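Local coordinates for Oxidored_FMN domain-containing protein ([Pseudomonas] geniculata N1, PDB 6L6J) that probably acts as an amine oxidase on 6-hydroxypseudooxynicotine, carrying FMN, a [4Fe-4S] cluster and bound ADP, at residues 4-7 against 8-11; 200-203 against 204-208; 559-563 against 564-568. One frame throughout, in Å; residues are numbered along the deposited sequence.

All three are local contacts within helical or 3-10 backbone, each partly buried. Contacts 1 and 2 belong to the periphery of the FMN-binding barrel, their centres about 28 and 31 Å from the centre of the chain, but hold different elements: a 3-10 turn and a regular outer helix. The centre of contact 3, in the second alpha/beta domain, lies about 11 Å from that of the chain. Contact 1, with exposed R5 and E11 at its edge, uses i to i+3 backbone bonds and a water; contact 2 sets buried L203, L204 and T207 beside a partly exposed, water-bridged pair, R202 and E206; contact 3 ends a helix among threonines and a buried glutamate.

Contact 1. Residues 4-7 against 8-11; sequences PRYD and ILFE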
ATOM      1  N   PRO A   4      17.390   6.333  25.498  1.00 38.90           N
ATOM      2  CA  PRO A   4      16.490   7.324  26.097  1.00 36.60           C
ATOM      3  C   PRO A   4      16.118   8.499  25.181  1.00 35.14           C
ATOM      4  O   PRO A   4      15.234   9.242  25.567  1.00 34.67           O
ATOM      5  CB  PRO A   4      17.252   7.876  27.319  1.00 34.94           C
ATOM      6  CG  PRO A   4      18.379   6.902  27.538  1.00 34.79           C
ATOM      7  CD  PRO A   4      18.704   6.335  26.166  1.00 37.62           C
ATOM      8  N   ARG A   5      16.756   8.630  24.010  1.00 34.38           N
ATOM      9  CA  ARG A   5      16.361   9.635  22.975  1.00 37.00           C
ATOM     10  C   ARG A   5      14.912   9.357  22.521  1.00 34.65           C
ATOM     11  O   ARG A   5      14.238  10.303  22.078  1.00 32.10           O
ATOM     12  CB  ARG A   5      17.378   9.692  21.816  1.00 39.88           C
ATOM     13  CG  ARG A   5      17.389   8.499  20.863  1.00 42.82           C
ATOM     14  CD  ARG A   5      18.590   8.474  19.923  1.00 44.97           C
ATOM     15  NE  ARG A   5      19.718   7.671  20.411  1.00 48.00           N
ATOM     16  CZ  ARG A   5      20.315   6.667  19.757  1.00 50.73           C
ATOM     17  NH1 ARG A   5      19.921   6.288  18.556  1.00 53.03           N
ATOM     18  NH2 ARG A   5      21.322   6.022  20.310  1.00 55.04           N
ATOM     19  N   TYR A   6      14.418   8.125  22.692  1.00 32.30           N
ATOM     20  CA  TYR A   6      13.054   7.723  22.267  1.00 32.23           C
ATOM     21  C   TYR A   6      12.072   7.750  23.438  1.00 31.79           C
ATOM     22  O   TYR A   6      10.872   7.497  23.162  1.00 32.72           O
ATOM     23  CB  TYR A   6      13.092   6.373  21.551  1.00 29.34           C
ATOM     24  CG  TYR A   6      14.127   6.358  20.462  1.00 27.63           C
ATOM     25  CD1 TYR A   6      14.078   7.261  19.421  1.00 26.28           C
ATOM     26  CD2 TYR A   6      15.173   5.455  20.488  1.00 29.51           C
ATOM     27  CE1 TYR A   6      15.059   7.276  18.437  1.00 30.09           C
ATOM     28  CE2 TYR A   6      16.152   5.441  19.506  1.00 29.74           C
ATOM     29  CZ  TYR A   6      16.107   6.368  18.483  1.00 31.00           C
ATOM     30  OH  TYR A   6      17.081   6.352  17.517  1.00 33.66           O
ATOM     31  N   ASP A   7      12.520   8.075  24.653  1.00 29.99           N
ATOM     32  CA  ASP A   7      11.633   8.134  25.849  1.00 31.64           C
ATOM     33  C   ASP A   7      10.350   8.902  25.489  1.00 31.21           C
ATOM     34  O   ASP A   7       9.254   8.441  25.888  1.00 28.91           O
ATOM     35  CB  ASP A   7      12.329   8.787  27.055  1.00 33.46           C
ATOM     36  CG  ASP A   7      13.329   7.914  27.814  1.00 31.75           C
ATOM     37  OD1 ASP A   7      13.499   6.745  27.454  1.00 31.11           O
ATOM     38  OD2 ASP A   7      13.964   8.431  28.758  1.00 33.91           O
ATOM     39  N   ILE A   8      10.491  10.022  24.768  1.00 31.25           N
ATOM     40  CA  ILE A   8       9.391  10.980  24.402  1.00 33.11           C
ATOM     41  C   ILE A   8       8.295  10.285  23.566  1.00 31.40           C
ATOM     42  O   ILE A   8       7.091  10.656  23.687  1.00 30.74           O
ATOM     43  CB  ILE A   8       9.960  12.215  23.665  1.00 34.51           C
ATOM     44  CG1 ILE A   8       8.851  13.180  23.238  1.00 33.71           C
ATOM     45  CG2 ILE A   8      10.816  11.802  22.474  1.00 36.00           C
ATOM     46  CD1 ILE A   8       9.268  14.628  23.245  1.00 34.40           C
ATOM     47  N   LEU A   9       8.671   9.309  22.745  1.00 28.92           N
ATOM     48  CA  LEU A   9       7.707   8.555  21.899  1.00 27.71           C
ATOM     49  C   LEU A   9       6.758   7.696  22.753  1.00 27.76           C
ATOM     50  O   LEU A   9       5.691   7.339  22.202  1.00 28.86           O
ATOM     51  CB  LEU A   9       8.486   7.651  20.944  1.00 25.45           C
ATOM     52  CG  LEU A   9       9.302   8.350  19.878  1.00 22.87           C
ATOM     53  CD1 LEU A   9       9.748   7.339  18.849  1.00 21.73           C
ATOM     54  CD2 LEU A   9       8.510   9.481  19.235  1.00 22.78           C
ATOM     55  N   PHE A  10       7.126   7.388  24.006  1.00 25.96           N
ATOM     56  CA  PHE A  10       6.397   6.478  24.933  1.00 25.98           C
ATOM     57  C   PHE A  10       5.680   7.231  26.057  1.00 26.26           C
ATOM     58  O   PHE A  10       5.078   6.580  26.907  1.00 28.04           O
ATOM     59  CB  PHE A  10       7.361   5.448  25.516  1.00 25.65           C
ATOM     60  CG  PHE A  10       7.859   4.494  24.464  1.00 27.84           C
ATOM     61  CD1 PHE A  10       7.097   3.380  24.098  1.00 27.05           C
ATOM     62  CD2 PHE A  10       9.049   4.741  23.788  1.00 26.23           C
ATOM     63  CE1 PHE A  10       7.546   2.517  23.104  1.00 26.68           C
ATOM     64  CE2 PHE A  10       9.497   3.866  22.805  1.00 27.01           C
ATOM     65  CZ  PHE A  10       8.746   2.763  22.457  1.00 27.58           C
ATOM     66  N   GLU A  11       5.684   8.557  26.054  1.00 28.42           N
ATOM     67  CA  GLU A  11       4.930   9.324  27.079  1.00 30.58           C
ATOM     68  C   GLU A  11       3.454   9.134  26.756  1.00 29.47           C
ATOM     69  O   GLU A  11       3.105   9.155  25.583  1.00 30.36           O
ATOM     70  CB  GLU A  11       5.296  10.811  27.072  1.00 32.29           C
ATOM     71  CG  GLU A  11       6.786  11.069  27.127  1.00 34.24           C
ATOM     72  CD  GLU A  11       7.173  12.530  27.230  1.00 36.50           C
ATOM     73  OE1 GLU A  11       6.269  13.404  27.344  1.00 37.82           O
ATOM     74  OE2 GLU A  11       8.377  12.787  27.201  1.00 39.05           O
TER
HETATM   75  O   HOH W   1      13.385  11.172  25.063  1.00 29.79           O
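L9 N donates to Y6 O at 2.9 Å and F10 N to D7 O at 3.0 Å, each reaching back three residues, as 3-10 geometry requires. Both donors stand about 50° above the carbonyl plane, off the lone pairs. D7 N makes the corresponding i to i+3 bond to P4 O. I8 N finds its acceptor in a water 3.1 Å away, which itself donates to P4 O and weakly to R5 O. I8 O accepts from R23 NE, outside the turn.

With CG of F10 beside its backbone N (chi1 -67°), the ring swings back so that CD2 comes edge-on to Y6 O at 3.4 Å; R2 meets this ring in a cation-pi contact, and R2 NH1 also forms a salt bridge with D7 OD1. Y6 carries R5 CG over one ring face, while R5 NH1 bonds to its hydroxyl at 3.0 Å, an oxygen that D303 also engages. L9 CD1 adds a looser apolar touch on Y6 CD1 at 4.4 Å. Y6 and L9 also pack on helix 302-310, and the whole is a 3-10 turn in the segment that precedes the first strand, 24-26, of a TIM barrel.

Contact 2. Residues 200-203 against 204-208; sequences RVRL and LRETL
L203 O is gripped twice by T207, through OG1 at 2.8 Å and through the backbone N at 2.9 Å, the two donors arriving from opposite faces of the carbonyl plane. The hydroxyl can do this because OG1 sits beside its own backbone N (chi1 -63°), which turns it back toward the carbonyl one turn earlier. A buried polar side chain thus satisfies itself on its own helix, while T207 and L203 both pack on F148 of helix 142-162.

One residue earlier, E206 N donates to R202 O, and the two side chains meet through their aliphatic parts: E206 CD lies against R202 CG at 3.5 Å. Their guanidinium and carboxylate planes are turned 67° apart, R202 NH1 stays 4.8 Å from E206 OE2, and a water that accepts from NH1 and donates to OE2 bridges them. Each charged end has firmer partners outside, R202 NE on D192 O and E206 OE1 on the hydroxyl of Y193.

The helix, 197-215, belongs to the outer layer of the eight-stranded TIM barrel, in the crossover from strand 166-171 to strand 220-229. Its side toward helix 241-249 carries V201 and L204, which touch V245 and meet each other at 4.4 Å between V201 CG2 and L204 CD2. R205, bonded by its N to V201 O, bends at chi3 (-80°) and brings NH1 to within 3.6 Å of V201 CG1. A second water joins R200 O to L204 N.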
ATOM      1  N   ARG A 200     -21.130  26.341   4.093  1.00 41.85           N
ATOM      2  CA  ARG A 200     -20.492  25.108   3.548  1.00 40.27           C
ATOM      3  C   ARG A 200     -19.942  24.254   4.697  1.00 38.42           C
ATOM      4  O   ARG A 200     -19.956  23.024   4.574  1.00 35.40           O
ATOM      5  CB  ARG A 200     -19.453  25.471   2.481  1.00 37.17           C
ATOM      6  CG  ARG A 200     -20.070  25.651   1.095  1.00 38.92           C
ATOM      7  CD  ARG A 200     -19.322  26.593   0.164  1.00 39.27           C
ATOM      8  NE  ARG A 200     -17.887  26.443   0.359  1.00 39.46           N
ATOM      9  CZ  ARG A 200     -17.044  27.408   0.700  1.00 39.78           C
ATOM     10  NH1 ARG A 200     -17.440  28.663   0.824  1.00 39.26           N
ATOM     11  NH2 ARG A 200     -15.773  27.118   0.867  1.00 42.24           N
ATOM     12  N   VAL A 201     -19.522  24.883   5.797  1.00 39.07           N
ATOM     13  CA  VAL A 201     -18.915  24.184   6.967  1.00 38.17           C
ATOM     14  C   VAL A 201     -20.010  23.731   7.950  1.00 34.95           C
ATOM     15  O   VAL A 201     -19.698  22.902   8.804  1.00 33.92           O
ATOM     16  CB  VAL A 201     -17.860  25.071   7.655  1.00 39.72           C
ATOM     17  CG1 VAL A 201     -18.479  25.996   8.698  1.00 39.64           C
ATOM     18  CG2 VAL A 201     -16.749  24.222   8.267  1.00 40.50           C
ATOM     19  N   ARG A 202     -21.233  24.247   7.824  1.00 34.92           N
ATOM     20  CA  ARG A 202     -22.365  24.023   8.767  1.00 37.05           C
ATOM     21  C   ARG A 202     -22.562  22.520   9.034  1.00 36.70           C
ATOM     22  O   ARG A 202     -22.808  22.134  10.212  1.00 35.94           O
ATOM     23  CB  ARG A 202     -23.656  24.634   8.206  1.00 39.29           C
ATOM     24  CG  ARG A 202     -24.874  24.466   9.111  1.00 44.18           C
ATOM     25  CD  ARG A 202     -26.125  25.206   8.643  1.00 45.52           C
ATOM     26  NE  ARG A 202     -25.814  26.533   8.130  1.00 45.80           N
ATOM     27  CZ  ARG A 202     -25.421  27.565   8.876  1.00 51.04           C
ATOM     28  NH1 ARG A 202     -25.313  27.446  10.189  1.00 52.58           N
ATOM     29  NH2 ARG A 202     -25.123  28.720   8.305  1.00 52.21           N
ATOM     30  N   LEU A 203     -22.507  21.680   8.001  1.00 32.41           N
ATOM     31  CA  LEU A 203     -22.847  20.256   8.190  1.00 32.67           C
ATOM     32  C   LEU A 203     -21.758  19.600   9.044  1.00 35.01           C
ATOM     33  O   LEU A 203     -22.121  18.823   9.959  1.00 35.61           O
ATOM     34  CB  LEU A 203     -23.009  19.554   6.846  1.00 30.96           C
ATOM     35  CG  LEU A 203     -23.547  18.130   6.927  1.00 30.34           C
ATOM     36  CD1 LEU A 203     -24.653  18.010   7.969  1.00 30.55           C
ATOM     37  CD2 LEU A 203     -24.057  17.668   5.576  1.00 30.72           C
ATOM     38  N   LEU A 204     -20.487  19.914   8.766  1.00 35.91           N
ATOM     39  CA  LEU A 204     -19.318  19.398   9.526  1.00 36.92           C
ATOM     40  C   LEU A 204     -19.408  19.848  10.990  1.00 38.12           C
ATOM     41  O   LEU A 204     -19.177  19.000  11.862  1.00 40.40           O
ATOM     42  CB  LEU A 204     -18.002  19.875   8.899  1.00 36.38           C
ATOM     43  CG  LEU A 204     -16.755  19.516   9.714  1.00 36.25           C
ATOM     44  CD1 LEU A 204     -16.646  18.010   9.918  1.00 37.41           C
ATOM     45  CD2 LEU A 204     -15.501  20.049   9.072  1.00 33.94           C
ATOM     46  N   ARG A 205     -19.688  21.128  11.247  1.00 38.85           N
ATOM     47  CA  ARG A 205     -19.831  21.693  12.622  1.00 41.86           C
ATOM     48  C   ARG A 205     -21.014  21.006  13.321  1.00 38.98           C
ATOM     49  O   ARG A 205     -20.806  20.426  14.385  1.00 44.18           O
ATOM     50  CB  ARG A 205     -19.957  23.226  12.561  1.00 45.21           C
ATOM     51  CG  ARG A 205     -20.706  23.886  13.714  1.00 46.35           C
ATOM     52  CD  ARG A 205     -21.055  25.340  13.428  1.00 46.83           C
ATOM     53  NE  ARG A 205     -19.908  26.214  13.664  1.00 52.79           N
ATOM     54  CZ  ARG A 205     -19.426  27.136  12.821  1.00 54.40           C
ATOM     55  NH1 ARG A 205     -19.990  27.354  11.639  1.00 58.87           N
ATOM     56  NH2 ARG A 205     -18.373  27.850  13.175  1.00 47.25           N
ATOM     57  N   GLU A 206     -22.210  21.063  12.737  1.00 41.62           N
ATOM     58  CA  GLU A 206     -23.465  20.503  13.325  1.00 42.33           C
ATOM     59  C   GLU A 206     -23.314  19.003  13.641  1.00 37.54           C
ATOM     60  O   GLU A 206     -23.856  18.552  14.638  1.00 38.90           O
ATOM     61  CB  GLU A 206     -24.640  20.699  12.366  1.00 45.40           C
ATOM     62  CG  GLU A 206     -25.134  22.128  12.277  1.00 46.42           C
ATOM     63  CD  GLU A 206     -26.341  22.275  11.375  1.00 50.45           C
ATOM     64  OE1 GLU A 206     -26.507  21.438  10.469  1.00 48.97           O
ATOM     65  OE2 GLU A 206     -27.123  23.217  11.593  1.00 57.98           O
ATOM     66  N   THR A 207     -22.617  18.246  12.806  1.00 33.98           N
ATOM     67  CA  THR A 207     -22.387  16.801  13.017  1.00 36.05           C
ATOM     68  C   THR A 207     -21.486  16.638  14.250  1.00 39.36           C
ATOM     69  O   THR A 207     -21.950  16.035  15.260  1.00 38.87           O
ATOM     70  CB  THR A 207     -21.859  16.157  11.728  1.00 35.86           C
ATOM     71  OG1 THR A 207     -22.896  16.305  10.757  1.00 37.36           O
ATOM     72  CG2 THR A 207     -21.527  14.688  11.862  1.00 34.99           C
ATOM     73  N   LEU A 208     -20.268  17.185  14.176  1.00 36.93           N
ATOM     74  CA  LEU A 208     -19.213  17.128  15.228  1.00 36.35           C
ATOM     75  C   LEU A 208     -19.803  17.389  16.621  1.00 38.55           C
ATOM     76  O   LEU A 208     -19.499  16.585  17.559  1.00 35.56           O
ATOM     77  CB  LEU A 208     -18.154  18.178  14.902  1.00 36.88           C
ATOM     78  CG  LEU A 208     -17.010  18.281  15.896  1.00 40.50           C
ATOM     79  CD1 LEU A 208     -16.290  16.948  16.023  1.00 41.29           C
ATOM     80  CD2 LEU A 208     -16.033  19.374  15.483  1.00 42.94           C
TER
HETATM   81  O   HOH W   2     -19.485  20.431   5.971  1.00 38.40           O
HETATM   82  O   HOH W   3     -26.520  25.518  12.331  1.00 30.23           O

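Contact 3. Residues 559-563 against 564-568; sequences PWTHN and TLEMV
T561 O receives E566 N at 2.9 Å and, more weakly, M567 N at 3.3 Å, so one carbonyl gathers the chain as it leaves the short, weakly bonded helix 561-564. The six-to-one bond from E566, together with the positive phi of L565 (58°), recalls a Schellman motif, but the companion pair, L565 N and H562 O, lies 3.9 Å apart. W560 O is also shared: T564 N reaches it at 3.3 Å in the carbonyl plane on a lone pair, and N563 N is its second donor. T564 OG1 donates at 2.9 Å to E566 OE1, meeting the anti side of the carboxylate; the other oxygen, OE2, is held by S269 and R271. T561 OG1 turns instead to S558 O.

With OG1 set between its backbone N and carbonyl carbon (chi1 65°), T564 sends its methyl the other way, where CG2 touches W560 CD1 at 3.7 Å. Replacing T564 by an alanine removes hydroxyl and methyl alike, which would probably cost E566 OE1 a donor and leave a gap beside the indole. One indole face is covered by N563 CB. M567, bent at chi3, curls its CE onto H562 CB at 3.4 Å, and E566 CB packs across T561 CB.

The turn follows strand 547-552 and leads into helix 567-577. W560, N563 and L565 lean on helix 349-355, and T564 O accepts from N348 ND2 in the cluster pocket. L565, whose side chain lies about 6 Å from the bound FMN, also meets helix 263-266, which carries the FMN-binding D266, placing the turn close to both the flavin and iron-sulfur sites.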
ATOM      1  N   PRO A 559      -1.735   0.379 -16.323  1.00 25.96           N
ATOM      2  CA  PRO A 559      -3.076   0.215 -15.740  1.00 24.61           C
ATOM      3  C   PRO A 559      -3.081  -0.104 -14.240  1.00 24.44           C
ATOM      4  O   PRO A 559      -3.899   0.466 -13.505  1.00 24.14           O
ATOM      5  CB  PRO A 559      -3.645  -0.955 -16.534  1.00 22.43           C
ATOM      6  CG  PRO A 559      -3.049  -0.757 -17.884  1.00 24.90           C
ATOM      7  CD  PRO A 559      -1.629  -0.288 -17.630  1.00 26.00           C
ATOM      8  N   TRP A 560      -2.162  -0.976 -13.821  1.00 23.04           N
ATOM      9  CA  TRP A 560      -2.123  -1.495 -12.431  1.00 23.79           C
ATOM     10  C   TRP A 560      -1.940  -0.333 -11.436  1.00 23.55           C
ATOM     11  O   TRP A 560      -2.311  -0.510 -10.238  1.00 19.80           O
ATOM     12  CB  TRP A 560      -1.016  -2.541 -12.268  1.00 24.31           C
ATOM     13  CG  TRP A 560      -1.039  -3.153 -10.901  1.00 23.22           C
ATOM     14  CD1 TRP A 560      -0.106  -3.042  -9.913  1.00 23.20           C
ATOM     15  CD2 TRP A 560      -2.121  -3.904 -10.343  1.00 23.13           C
ATOM     16  NE1 TRP A 560      -0.517  -3.703  -8.791  1.00 22.74           N
ATOM     17  CE2 TRP A 560      -1.757  -4.236  -9.025  1.00 22.84           C
ATOM     18  CE3 TRP A 560      -3.347  -4.350 -10.843  1.00 23.60           C
ATOM     19  CZ2 TRP A 560      -2.574  -5.013  -8.212  1.00 22.92           C
ATOM     20  CZ3 TRP A 560      -4.169  -5.088 -10.025  1.00 23.79           C
ATOM     21  CH2 TRP A 560      -3.785  -5.408  -8.723  1.00 23.63           C
ATOM     22  N   THR A 561      -1.360   0.789 -11.897  1.00 22.40           N
ATOM     23  CA  THR A 561      -1.054   1.969 -11.051  1.00 21.86           C
ATOM     24  C   THR A 561      -2.348   2.689 -10.664  1.00 21.61           C
ATOM     25  O   THR A 561      -2.314   3.417  -9.685  1.00 23.48           O
ATOM     26  CB  THR A 561      -0.002   2.878 -11.687  1.00 21.17           C
ATOM     27  OG1 THR A 561      -0.457   3.386 -12.939  1.00 21.55           O
ATOM     28  CG2 THR A 561       1.308   2.146 -11.877  1.00 22.45           C
ATOM     29  N   HIS A 562      -3.465   2.446 -11.341  1.00 22.23           N
ATOM     30  CA  HIS A 562      -4.790   2.888 -10.843  1.00 23.29           C
ATOM     31  C   HIS A 562      -4.937   2.380  -9.416  1.00 23.32           C
ATOM     32  O   HIS A 562      -5.546   3.083  -8.599  1.00 25.23           O
ATOM     33  CB  HIS A 562      -5.929   2.361 -11.718  1.00 26.81           C
ATOM     34  CG  HIS A 562      -7.286   2.738 -11.224  1.00 28.21           C
ATOM     35  ND1 HIS A 562      -7.717   4.064 -11.179  1.00 28.69           N
ATOM     36  CD2 HIS A 562      -8.303   1.980 -10.756  1.00 28.26           C
ATOM     37  CE1 HIS A 562      -8.947   4.101 -10.693  1.00 29.28           C
ATOM     38  NE2 HIS A 562      -9.321   2.838 -10.407  1.00 29.76           N
ATOM     39  N   ASN A 563      -4.351   1.208  -9.147  1.00 22.86           N
ATOM     40  CA  ASN A 563      -4.516   0.410  -7.904  1.00 22.19           C
ATOM     41  C   ASN A 563      -3.411   0.742  -6.886  1.00 23.74           C
ATOM     42  O   ASN A 563      -3.695   0.702  -5.689  1.00 22.80           O
ATOM     43  CB  ASN A 563      -4.569  -1.088  -8.202  1.00 20.48           C
ATOM     44  CG  ASN A 563      -5.786  -1.490  -9.006  1.00 21.58           C
ATOM     45  OD1 ASN A 563      -6.837  -0.843  -8.928  1.00 21.93           O
ATOM     46  ND2 ASN A 563      -5.660  -2.574  -9.763  1.00 20.54           N
ATOM     47  N   THR A 564      -2.193   1.045  -7.332  1.00 24.29           N
ATOM     48  CA  THR A 564      -1.081   1.465  -6.451  1.00 23.83           C
ATOM     49  C   THR A 564      -1.176   2.981  -6.226  1.00 26.20           C
ATOM     50  O   THR A 564      -0.326   3.515  -5.498  1.00 26.73           O
ATOM     51  CB  THR A 564       0.261   1.075  -7.075  1.00 25.12           C
ATOM     52  OG1 THR A 564       0.366   1.849  -8.266  1.00 22.74           O
ATOM     53  CG2 THR A 564       0.386  -0.405  -7.390  1.00 23.61           C
ATOM     54  N   LEU A 565      -2.172   3.643  -6.830  1.00 25.93           N
ATOM     55  CA  LEU A 565      -2.405   5.103  -6.752  1.00 24.81           C
ATOM     56  C   LEU A 565      -1.169   5.831  -7.265  1.00 25.02           C
ATOM     57  O   LEU A 565      -0.759   6.816  -6.629  1.00 27.39           O
ATOM     58  CB  LEU A 565      -2.697   5.500  -5.309  1.00 25.39           C
ATOM     59  CG  LEU A 565      -3.822   4.735  -4.628  1.00 26.47           C
ATOM     60  CD1 LEU A 565      -3.821   5.033  -3.126  1.00 25.49           C
ATOM     61  CD2 LEU A 565      -5.158   5.068  -5.251  1.00 26.35           C
ATOM     62  N   GLU A 566      -0.590   5.357  -8.365  1.00 25.34           N
ATOM     63  CA  GLU A 566       0.600   5.979  -9.009  1.00 25.86           C
ATOM     64  C   GLU A 566       0.258   6.500 -10.407  1.00 26.42           C
ATOM     65  O   GLU A 566       1.093   7.225 -10.965  1.00 27.13           O
ATOM     66  CB  GLU A 566       1.762   4.990  -9.074  1.00 25.05           C
ATOM     67  CG  GLU A 566       2.284   4.592  -7.707  1.00 25.99           C
ATOM     68  CD  GLU A 566       3.415   3.569  -7.766  1.00 28.77           C
ATOM     69  OE1 GLU A 566       3.178   2.437  -8.272  1.00 30.25           O
ATOM     70  OE2 GLU A 566       4.546   3.904  -7.347  1.00 27.48           O
ATOM     71  N   MET A 567      -0.911   6.174 -10.968  1.00 29.29           N
ATOM     72  CA  MET A 567      -1.204   6.532 -12.388  1.00 30.65           C
ATOM     73  C   MET A 567      -1.021   8.043 -12.569  1.00 30.08           C
ATOM     74  O   MET A 567      -0.225   8.434 -13.435  1.00 30.18           O
ATOM     75  CB  MET A 567      -2.610   6.141 -12.857  1.00 29.87           C
ATOM     76  CG  MET A 567      -2.633   5.927 -14.377  1.00 30.25           C
ATOM     77  SD  MET A 567      -4.255   5.773 -15.162  1.00 27.80           S
ATOM     78  CE  MET A 567      -4.951   4.460 -14.160  1.00 30.28           C
ATOM     79  N   VAL A 568      -1.692   8.846 -11.742  1.00 27.57           N
ATOM     80  CA  VAL A 568      -1.704  10.329 -11.887  1.00 25.71           C
ATOM     81  C   VAL A 568      -0.271  10.873 -11.761  1.00 25.13           C
ATOM     82  O   VAL A 568       0.030  11.876 -12.391  1.00 25.04           O
ATOM     83  CB  VAL A 568      -2.666  10.965 -10.868  1.00 25.99           C
ATOM     84  CG1 VAL A 568      -2.209  10.704  -9.434  1.00 27.83           C
ATOM     85  CG2 VAL A 568      -2.861  12.455 -11.106  1.00 24.89           C
TER